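Pseudopodium-enriched atypical kinase 1 (Homo sapiens, PDB 6BHC) adopts a protein kinase fold as a pseudokinase that dimerises, and probably serves in signalling more as a scaffold than as an active tyrosine kinase. Local coordinates at residues Cys65-Thr75 with Thr150-Val158; Trp355-Phe365 with Asn375-Asp383. The protein carries 1 engineered substitution. All blocks are in the same frame, centred on the assembly; numbering follows the deposited sequence.

Interaction 1. Residues Cys65-Thr75 with Thr150-Val158; sequences CCEAGDAVYYT and TREVPCLTV
Pro154 presses its CG onto one face of the Tyr73 ring, a CH-pi contact placing CG 3.6 Å from the ring centroid and 17° off the normal. The pyrrolidine crosses the tyrosine side chain at about a right angle, with Pro154 CG displaced toward Tyr73 CG and CD1, each 3.5 Å away. At the ring edge, in plane, lie Cys66 O and Ala68 CB, while Tyr73 OH is hydrogen-bonded to Gln118.

Cys66 extends SG anti to its backbone N (chi1 180°), which brings SG to 3.6 Å from Thr157 CG2; its CB sits 3.9 Å from Pro154 CB. In Thr157, chi1 of 59° sets CG2 opposite the carbonyl carbon to meet that sulfur and leaves OG1 to cap helix 158-163. At the other end Thr75 CG2 meets Val153 CG1 at 3.6 Å, the two side chains crossing, with Thr75 OG1 bonded to Thr60. Cys65 SG stands 3.3 Å from Pro154 O.

Strands 66-67 and 71-78 form the hairpin that in kinases carries the glycine-rich loop, and the chain after strand 143-150 is the hinge. Direct packing of Tyr73 on the hinge is consistent with the unusual catalytic cleft of this pseudokinase. With no clear hydrogen bond crossing, hairpin meets hinge through dispersion and CH-pi contacts of ring face, sulfur and methyl.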
loop_
_atom_site.group_PDB
_atom_site.type_symbol
_atom_site.label_atom_id
_atom_site.label_comp_id
_atom_site.label_asym_id
_atom_site.label_seq_id
_atom_site.Cartn_x
_atom_site.Cartn_y
_atom_site.Cartn_z
ATOM N N CYS A 65 13.623 -32.733 -12.994
ATOM C CA CYS A 65 12.931 -31.859 -12.058
ATOM C C CYS A 65 11.418 -31.965 -12.173
ATOM O O CYS A 65 10.710 -31.553 -11.246
ATOM C CB CYS A 65 13.363 -30.402 -12.265
ATOM S SG CYS A 65 12.872 -29.668 -13.846
ATOM N N CYS A 66 10.911 -32.511 -13.277
ATOM C CA CYS A 66 9.480 -32.701 -13.469
ATOM C C CYS A 66 9.267 -33.677 -14.617
ATOM O O CYS A 66 10.019 -33.666 -15.595
ATOM C CB CYS A 66 8.769 -31.375 -13.761
ATOM S SG CYS A 66 6.986 -31.531 -14.013
ATOM N N GLU A 67 8.241 -34.517 -14.488
ATOM C CA GLU A 67 7.881 -35.500 -15.510
ATOM C C GLU A 67 6.415 -35.288 -15.875
ATOM O O GLU A 67 5.520 -35.756 -15.166
ATOM C CB GLU A 67 8.131 -36.922 -15.017
ATOM C CG GLU A 67 9.599 -37.300 -14.935
ATOM C CD GLU A 67 9.819 -38.631 -14.245
ATOM O OE1 GLU A 67 9.764 -38.672 -12.998
ATOM O OE2 GLU A 67 10.035 -39.639 -14.949
ATOM N N ALA A 68 6.173 -34.588 -16.980
ATOM C CA ALA A 68 4.823 -34.270 -17.408
ATOM C C ALA A 68 4.306 -35.333 -18.376
ATOM O O ALA A 68 4.998 -36.294 -18.722
ATOM C CB ALA A 68 4.780 -32.880 -18.041
ATOM N N GLY A 69 3.064 -35.155 -18.823
ATOM C CA GLY A 69 2.441 -36.099 -19.733
ATOM C C GLY A 69 2.993 -36.081 -21.143
ATOM O O GLY A 69 2.735 -37.025 -21.898
ATOM N N ASP A 70 3.741 -35.045 -21.515
ATOM C CA ASP A 70 4.263 -34.925 -22.868
ATOM C C ASP A 70 5.779 -34.848 -22.950
ATOM O O ASP A 70 6.322 -34.931 -24.058
ATOM C CB ASP A 70 3.675 -33.685 -23.561
ATOM C CG ASP A 70 4.045 -32.390 -22.856
ATOM O OD1 ASP A 70 4.387 -32.444 -21.656
ATOM O OD2 ASP A 70 3.992 -31.320 -23.501
ATOM N N ALA A 71 6.479 -34.696 -21.829
ATOM C CA ALA A 71 7.914 -34.457 -21.885
ATOM C C ALA A 71 8.526 -34.682 -20.512
ATOM O O ALA A 71 7.827 -34.893 -19.517
ATOM C CB ALA A 71 8.218 -33.041 -22.379
ATOM N N VAL A 72 9.855 -34.631 -20.478
ATOM C CA VAL A 72 10.628 -34.643 -19.245
ATOM C C VAL A 72 11.372 -33.317 -19.153
ATOM O O VAL A 72 11.750 -32.727 -20.171
ATOM C CB VAL A 72 11.595 -35.851 -19.191
ATOM C CG1 VAL A 72 12.697 -35.718 -20.237
ATOM C CG2 VAL A 72 12.177 -36.017 -17.802
ATOM N N TYR A 73 11.558 -32.834 -17.927
ATOM C CA TYR A 73 12.134 -31.519 -17.683
ATOM C C TYR A 73 13.438 -31.636 -16.908
ATOM O O TYR A 73 13.550 -32.441 -15.978
ATOM C CB TYR A 73 11.168 -30.623 -16.906
ATOM C CG TYR A 73 9.996 -30.124 -17.713
ATOM C CD1 TYR A 73 10.086 -28.950 -18.450
ATOM C CD2 TYR A 73 8.794 -30.819 -17.729
ATOM C CE1 TYR A 73 9.011 -28.484 -19.183
ATOM C CE2 TYR A 73 7.715 -30.363 -18.459
ATOM C CZ TYR A 73 7.829 -29.196 -19.184
ATOM O OH TYR A 73 6.758 -28.737 -19.913
ATOM N N TYR A 74 14.413 -30.811 -17.286
ATOM C CA TYR A 74 15.691 -30.734 -16.593
ATOM C C TYR A 74 16.080 -29.273 -16.432
ATOM O O TYR A 74 16.040 -28.510 -17.401
ATOM C CB TYR A 74 16.790 -31.480 -17.358
ATOM C CG TYR A 74 16.648 -32.984 -17.367
ATOM C CD1 TYR A 74 15.912 -33.625 -18.354
ATOM C CD2 TYR A 74 17.264 -33.764 -16.397
ATOM C CE1 TYR A 74 15.784 -35.002 -18.369
ATOM C CE2 TYR A 74 17.144 -35.140 -16.403
ATOM C CZ TYR A 74 16.402 -35.754 -17.391
ATOM O OH TYR A 74 16.278 -37.123 -17.402
ATOM N N THR A 75 16.451 -28.888 -15.215
ATOM C CA THR A 75 17.015 -27.565 -15.000
ATOM C C THR A 75 18.387 -27.482 -15.656
ATOM O O THR A 75 19.183 -28.421 -15.585
ATOM C CB THR A 75 17.125 -27.262 -13.506
ATOM O OG1 THR A 75 18.009 -28.206 -12.890
ATOM C CG2 THR A 75 15.761 -27.355 -12.846
ATOM N N THR A 150 12.261 -23.343 -21.784
ATOM C CA THR A 150 11.304 -22.479 -21.110
ATOM C C THR A 150 11.974 -21.818 -19.915
ATOM O O THR A 150 12.895 -22.377 -19.312
ATOM C CB THR A 150 10.054 -23.251 -20.652
ATOM O OG1 THR A 150 9.189 -22.376 -19.918
ATOM C CG2 THR A 150 10.440 -24.433 -19.774
ATOM N N ARG A 151 11.507 -20.614 -19.580
ATOM C CA ARG A 151 12.056 -19.867 -18.455
ATOM C C ARG A 151 11.326 -20.134 -17.145
ATOM O O ARG A 151 11.872 -19.833 -16.078
ATOM C CB ARG A 151 12.032 -18.364 -18.752
ATOM C CG ARG A 151 12.961 -17.940 -19.882
ATOM C CD ARG A 151 13.048 -16.424 -20.000
ATOM N NE ARG A 151 14.102 -16.010 -20.924
ATOM C CZ ARG A 151 13.902 -15.705 -22.203
ATOM N NH1 ARG A 151 14.924 -15.341 -22.966
ATOM N NH2 ARG A 151 12.682 -15.759 -22.719
ATOM N N GLU A 152 10.115 -20.684 -17.198
ATOM C CA GLU A 152 9.365 -21.046 -15.994
ATOM C C GLU A 152 9.663 -22.507 -15.687
ATOM O O GLU A 152 9.140 -23.412 -16.343
ATOM C CB GLU A 152 7.871 -20.806 -16.187
ATOM C CG GLU A 152 7.477 -19.340 -16.344
ATOM C CD GLU A 152 7.778 -18.790 -17.727
ATOM O OE1 GLU A 152 7.840 -19.588 -18.687
ATOM O OE2 GLU A 152 7.955 -17.559 -17.853
ATOM N N VAL A 153 10.507 -22.740 -14.688
ATOM C CA VAL A 153 10.980 -24.084 -14.364
ATOM C C VAL A 153 9.916 -24.836 -13.575
ATOM O O VAL A 153 9.529 -24.397 -12.482
ATOM C CB VAL A 153 12.301 -24.032 -13.582
ATOM C CG1 VAL A 153 12.702 -25.427 -13.137
ATOM C CG2 VAL A 153 13.392 -23.405 -14.434
ATOM N N PRO A 154 9.418 -25.964 -14.078
ATOM C CA PRO A 154 8.456 -26.753 -13.303
ATOM C C PRO A 154 9.150 -27.610 -12.257
ATOM O O PRO A 154 10.184 -28.231 -12.512
ATOM C CB PRO A 154 7.776 -27.620 -14.369
ATOM C CG PRO A 154 8.822 -27.794 -15.410
ATOM C CD PRO A 154 9.626 -26.515 -15.429
ATOM N N CYS A 155 8.562 -27.633 -11.061
ATOM C CA CYS A 155 9.070 -28.446 -9.964
ATOM C C CYS A 155 8.318 -29.758 -9.805
ATOM O O CYS A 155 8.887 -30.717 -9.273
ATOM C CB CYS A 155 9.000 -27.662 -8.649
ATOM S SG CYS A 155 9.749 -26.023 -8.734
ATOM N N LEU A 156 7.070 -29.815 -10.259
ATOM C CA LEU A 156 6.229 -31.003 -10.182
ATOM C C LEU A 156 4.950 -30.712 -10.957
ATOM O O LEU A 156 4.712 -29.583 -11.395
ATOM C CB LEU A 156 5.914 -31.392 -8.733
ATOM C CG LEU A 156 4.944 -30.511 -7.940
ATOM C CD1 LEU A 156 4.384 -31.282 -6.756
ATOM C CD2 LEU A 156 5.611 -29.227 -7.465
ATOM N N THR A 157 4.136 -31.746 -11.131
ATOM C CA THR A 157 2.818 -31.603 -11.731
ATOM C C THR A 157 1.748 -31.635 -10.648
ATOM O O THR A 157 2.008 -31.966 -9.489
ATOM C CB THR A 157 2.553 -32.709 -12.755
ATOM O OG1 THR A 157 2.638 -33.985 -12.110
ATOM C CG2 THR A 157 3.557 -32.647 -13.894
ATOM N N VAL A 158 0.522 -31.287 -11.042
ATOM C CA VAL A 158 -0.586 -31.410 -10.105
ATOM C C VAL A 158 -0.826 -32.875 -9.759
ATOM O O VAL A 158 -1.171 -33.200 -8.616
ATOM C CB VAL A 158 -1.848 -30.731 -10.670
ATOM C CG1 VAL A 158 -3.031 -30.942 -9.736
ATOM C CG2 VAL A 158 -1.598 -29.247 -10.870
#

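Interaction 2. Residues Trp355-Phe365 with Asn375-Asp383; sequences WGPREDLFQTF and NTLLQNWLD
The Trp381 indole carries Pro357 on one face: CD lies 3.7 Å from the centroid of the six-membered ring, 17° off its normal, a CH-pi contact; the side chains cross at about a right angle. At the indole's edge, near its plane, Trp355 O comes within 3.4 Å of CZ2, and Gly356 C approaches obliquely. The Phe365 ring offers an edge, where Leu378 CD1 stands 3.8 Å from CE1. Trp381 reaches across because its CG is anti to the backbone N (chi1 -179°), carrying the indole out over the turn that precedes helix 359-367. An alanine at Trp381 would remove the face under Pro357 CD and is likely to open a gap beside Leu361 CD1.

Helices 359-367 and 371-396 form an antiparallel helical hairpin, their short segments running at 154° with axes 10.5 Å apart, and helix 420-430 packs on both. Between them Leu361 and Leu377 lie alongside, pointing oppositely, with Leu361 CG 3.9 Å from Leu377 CD2. Leu361 CD1 reaches Trp381 CD1 at 3.8 Å, and Leu361 CD2 turns to Leu378 CD2. Leu377 CD2 also meets Thr364 CB at 3.8 Å. Farther along, Asp383 pairs with Arg21, and Asn380 packs on Val16 of the second subunit.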
loop_
_atom_site.group_PDB
_atom_site.type_symbol
_atom_site.label_atom_id
_atom_site.label_comp_id
_atom_site.label_asym_id
_atom_site.label_seq_id
_atom_site.Cartn_x
_atom_site.Cartn_y
_atom_site.Cartn_z
ATOM N N TRP A 355 -13.485 -16.469 -1.686
ATOM C CA TRP A 355 -13.730 -15.200 -1.011
ATOM C C TRP A 355 -15.172 -14.729 -1.073
ATOM O O TRP A 355 -15.573 -13.935 -0.212
ATOM C CB TRP A 355 -12.848 -14.093 -1.605
ATOM C CG TRP A 355 -11.430 -14.497 -1.805
ATOM C CD1 TRP A 355 -10.451 -14.549 -0.857
ATOM C CD2 TRP A 355 -10.823 -14.903 -3.036
ATOM N NE1 TRP A 355 -9.269 -14.968 -1.423
ATOM C CE2 TRP A 355 -9.472 -15.190 -2.759
ATOM C CE3 TRP A 355 -11.290 -15.055 -4.345
ATOM C CZ2 TRP A 355 -8.584 -15.621 -3.742
ATOM C CZ3 TRP A 355 -10.407 -15.481 -5.321
ATOM C CH2 TRP A 355 -9.070 -15.760 -5.013
ATOM N N GLY A 356 -15.961 -15.181 -2.050
ATOM C CA GLY A 356 -17.289 -14.662 -2.295
ATOM C C GLY A 356 -18.239 -14.885 -1.140
ATOM O O GLY A 356 -17.876 -15.470 -0.115
ATOM N N PRO A 357 -19.480 -14.421 -1.289
ATOM C CA PRO A 357 -20.431 -14.496 -0.173
ATOM C C PRO A 357 -20.642 -15.931 0.288
ATOM O O PRO A 357 -20.722 -16.860 -0.518
ATOM C CB PRO A 357 -21.715 -13.892 -0.754
ATOM C CG PRO A 357 -21.562 -13.993 -2.231
ATOM C CD PRO A 357 -20.093 -13.862 -2.505
ATOM N N ARG A 358 -20.717 -16.101 1.605
ATOM C CA ARG A 358 -20.833 -17.418 2.208
ATOM C C ARG A 358 -22.291 -17.869 2.226
ATOM O O ARG A 358 -23.207 -17.130 1.851
ATOM C CB ARG A 358 -20.253 -17.408 3.620
ATOM C CG ARG A 358 -18.863 -16.806 3.718
ATOM C CD ARG A 358 -17.852 -17.609 2.921
ATOM N NE ARG A 358 -16.533 -16.987 2.947
ATOM C CZ ARG A 358 -15.463 -17.479 2.332
ATOM N NH1 ARG A 358 -14.301 -16.842 2.409
ATOM N NH2 ARG A 358 -15.554 -18.606 1.641
ATOM N N GLU A 359 -22.508 -19.105 2.682
ATOM C CA GLU A 359 -23.860 -19.637 2.788
ATOM C C GLU A 359 -24.697 -18.883 3.814
ATOM O O GLU A 359 -25.929 -18.971 3.772
ATOM C CB GLU A 359 -23.812 -21.126 3.138
ATOM C CG GLU A 359 -23.096 -21.982 2.101
ATOM C CD GLU A 359 -23.031 -23.448 2.491
ATOM O OE1 GLU A 359 -23.478 -23.790 3.607
ATOM O OE2 GLU A 359 -22.535 -24.260 1.681
ATOM N N ASP A 360 -24.061 -18.147 4.729
ATOM C CA ASP A 360 -24.817 -17.321 5.666
ATOM C C ASP A 360 -25.593 -16.234 4.934
ATOM O O ASP A 360 -26.737 -15.929 5.290
ATOM C CB ASP A 360 -23.875 -16.706 6.702
ATOM C CG ASP A 360 -23.104 -17.752 7.483
ATOM O OD1 ASP A 360 -23.622 -18.876 7.650
ATOM O OD2 ASP A 360 -21.978 -17.448 7.932
ATOM N N LEU A 361 -24.988 -15.642 3.901
ATOM C CA LEU A 361 -25.692 -14.661 3.084
ATOM C C LEU A 361 -26.709 -15.316 2.156
ATOM O O LEU A 361 -27.650 -14.646 1.718
ATOM C CB LEU A 361 -24.683 -13.833 2.281
ATOM C CG LEU A 361 -25.156 -12.665 1.409
ATOM C CD1 LEU A 361 -24.151 -11.522 1.458
ATOM C CD2 LEU A 361 -25.372 -13.108 -0.033
ATOM N N PHE A 362 -26.548 -16.609 1.858
ATOM C CA PHE A 362 -27.485 -17.286 0.966
ATOM C C PHE A 362 -28.883 -17.337 1.570
ATOM O O PHE A 362 -29.882 -17.220 0.850
ATOM C CB PHE A 362 -26.994 -18.701 0.646
ATOM C CG PHE A 362 -25.779 -18.748 -0.245
ATOM C CD1 PHE A 362 -25.171 -17.584 -0.689
ATOM C CD2 PHE A 362 -25.253 -19.965 -0.650
ATOM C CE1 PHE A 362 -24.055 -17.634 -1.506
ATOM C CE2 PHE A 362 -24.141 -20.020 -1.471
ATOM C CZ PHE A 362 -23.542 -18.853 -1.898
ATOM N N GLN A 363 -28.975 -17.514 2.892
ATOM C CA GLN A 363 -30.281 -17.559 3.543
ATOM C C GLN A 363 -31.013 -16.230 3.406
ATOM O O GLN A 363 -32.217 -16.203 3.124
ATOM C CB GLN A 363 -30.124 -17.932 5.017
ATOM C CG GLN A 363 -29.795 -19.393 5.259
ATOM C CD GLN A 363 -29.746 -19.739 6.734
ATOM O OE1 GLN A 363 -29.243 -18.965 7.548
ATOM N NE2 GLN A 363 -30.278 -20.904 7.086
ATOM N N THR A 364 -30.303 -15.117 3.607
ATOM C CA THR A 364 -30.919 -13.810 3.410
ATOM C C THR A 364 -31.286 -13.586 1.949
ATOM O O THR A 364 -32.286 -12.919 1.657
ATOM C CB THR A 364 -29.979 -12.707 3.901
ATOM O OG1 THR A 364 -29.498 -13.035 5.211
ATOM C CG2 THR A 364 -30.706 -11.372 3.962
ATOM N N PHE A 365 -30.501 -14.144 1.025
ATOM C CA PHE A 365 -30.803 -14.010 -0.397
ATOM C C PHE A 365 -32.144 -14.652 -0.736
ATOM O O PHE A 365 -33.000 -14.032 -1.375
ATOM C CB PHE A 365 -29.675 -14.631 -1.224
ATOM C CG PHE A 365 -29.787 -14.382 -2.701
ATOM C CD1 PHE A 365 -29.209 -13.259 -3.273
ATOM C CD2 PHE A 365 -30.455 -15.276 -3.523
ATOM C CE1 PHE A 365 -29.303 -13.030 -4.634
ATOM C CE2 PHE A 365 -30.553 -15.052 -4.884
ATOM C CZ PHE A 365 -29.975 -13.928 -5.440
ATOM N N ASN A 375 -30.532 -7.123 -4.659
ATOM C CA ASN A 375 -29.462 -6.310 -5.225
ATOM C C ASN A 375 -28.765 -5.490 -4.147
ATOM O O ASN A 375 -27.542 -5.313 -4.187
ATOM C CB ASN A 375 -30.021 -5.401 -6.319
ATOM C CG ASN A 375 -28.937 -4.644 -7.057
ATOM O OD1 ASN A 375 -28.622 -3.502 -6.722
ATOM N ND2 ASN A 375 -28.358 -5.279 -8.069
ATOM N N THR A 376 -29.527 -4.986 -3.174
ATOM C CA THR A 376 -28.927 -4.237 -2.074
ATOM C C THR A 376 -28.060 -5.139 -1.203
ATOM O O THR A 376 -26.972 -4.737 -0.775
ATOM C CB THR A 376 -30.019 -3.569 -1.238
ATOM O OG1 THR A 376 -30.752 -2.647 -2.056
ATOM C CG2 THR A 376 -29.418 -2.819 -0.058
ATOM N N LEU A 377 -28.523 -6.362 -0.938
ATOM C CA LEU A 377 -27.736 -7.302 -0.148
ATOM C C LEU A 377 -26.400 -7.602 -0.820
ATOM O O LEU A 377 -25.347 -7.582 -0.174
ATOM C CB LEU A 377 -28.530 -8.590 0.071
ATOM C CG LEU A 377 -27.840 -9.691 0.877
ATOM C CD1 LEU A 377 -27.694 -9.275 2.332
ATOM C CD2 LEU A 377 -28.606 -11.000 0.760
ATOM N N LEU A 378 -26.426 -7.876 -2.126
ATOM C CA LEU A 378 -25.190 -8.183 -2.841
ATOM C C LEU A 378 -24.304 -6.950 -2.975
ATOM O O LEU A 378 -23.075 -7.053 -2.893
ATOM C CB LEU A 378 -25.513 -8.765 -4.216
ATOM C CG LEU A 378 -26.226 -10.119 -4.228
ATOM C CD1 LEU A 378 -26.638 -10.503 -5.642
ATOM C CD2 LEU A 378 -25.339 -11.192 -3.617
ATOM N N GLN A 379 -24.907 -5.776 -3.183
ATOM C CA GLN A 379 -24.111 -4.563 -3.337
ATOM C C GLN A 379 -23.449 -4.165 -2.025
ATOM O O GLN A 379 -22.298 -3.715 -2.018
ATOM C CB GLN A 379 -24.979 -3.423 -3.868
ATOM C CG GLN A 379 -24.195 -2.170 -4.232
ATOM C CD GLN A 379 -23.243 -2.396 -5.390
ATOM O OE1 GLN A 379 -23.662 -2.484 -6.544
ATOM N NE2 GLN A 379 -21.954 -2.495 -5.086
ATOM N N ASN A 380 -24.160 -4.319 -0.904
ATOM C CA ASN A 380 -23.559 -4.020 0.392
ATOM C C ASN A 380 -22.386 -4.947 0.676
ATOM O O ASN A 380 -21.353 -4.511 1.199
ATOM C CB ASN A 380 -24.607 -4.125 1.500
ATOM C CG ASN A 380 -25.692 -3.073 1.380
ATOM O OD1 ASN A 380 -25.527 -2.068 0.686
ATOM N ND2 ASN A 380 -26.810 -3.298 2.058
ATOM N N TRP A 381 -22.525 -6.229 0.332
ATOM C CA TRP A 381 -21.418 -7.163 0.509
ATOM C C TRP A 381 -20.216 -6.757 -0.335
ATOM O O TRP A 381 -19.073 -6.819 0.132
ATOM C CB TRP A 381 -21.869 -8.583 0.161
ATOM C CG TRP A 381 -20.796 -9.612 0.347
ATOM C CD1 TRP A 381 -20.562 -10.360 1.464
ATOM C CD2 TRP A 381 -19.807 -10.005 -0.613
ATOM N NE1 TRP A 381 -19.491 -11.196 1.258
ATOM C CE2 TRP A 381 -19.009 -10.996 -0.009
ATOM C CE3 TRP A 381 -19.519 -9.614 -1.925
ATOM C CZ2 TRP A 381 -17.943 -11.599 -0.670
ATOM C CZ3 TRP A 381 -18.461 -10.215 -2.579
ATOM C CH2 TRP A 381 -17.684 -11.196 -1.951
ATOM N N LEU A 382 -20.455 -6.330 -1.577
ATOM C CA LEU A 382 -19.361 -5.909 -2.448
ATOM C C LEU A 382 -18.653 -4.679 -1.894
ATOM O O LEU A 382 -17.418 -4.618 -1.868
ATOM C CB LEU A 382 -19.888 -5.628 -3.855
ATOM C CG LEU A 382 -19.937 -6.805 -4.827
ATOM C CD1 LEU A 382 -20.618 -6.399 -6.124
ATOM C CD2 LEU A 382 -18.533 -7.321 -5.097
ATOM N N ASP A 383 -19.424 -3.684 -1.451
ATOM C CA ASP A 383 -18.825 -2.443 -0.970
ATOM C C ASP A 383 -17.954 -2.684 0.258
ATOM O O ASP A 383 -16.885 -2.079 0.399
ATOM C CB ASP A 383 -19.920 -1.419 -0.666
ATOM C CG ASP A 383 -20.717 -1.034 -1.901
ATOM O OD1 ASP A 383 -20.174 -1.149 -3.020
ATOM O OD2 ASP A 383 -21.885 -0.614 -1.753
#

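Interactions 1 and 2 lie on opposite sides of the chain's centre, their own centres 41 Å apart and their nearest atoms about 16 Å apart, and they share no helix or strand. Each is partly buried: 6 of 12 touching residues are buried in interaction 1, 5 of 9 in interaction 2. The first joins a beta hairpin to the hinge beside the catalytic cleft; the second pairs successive helices in the helical region whose second helix also reaches the other subunit. Neither has a clear hydrogen bond across it. Both use a proline over an aromatic face, but cysteines and threonine methyls flank it at 65-75/150-158, whereas leucines dominate at 355-365/375-383.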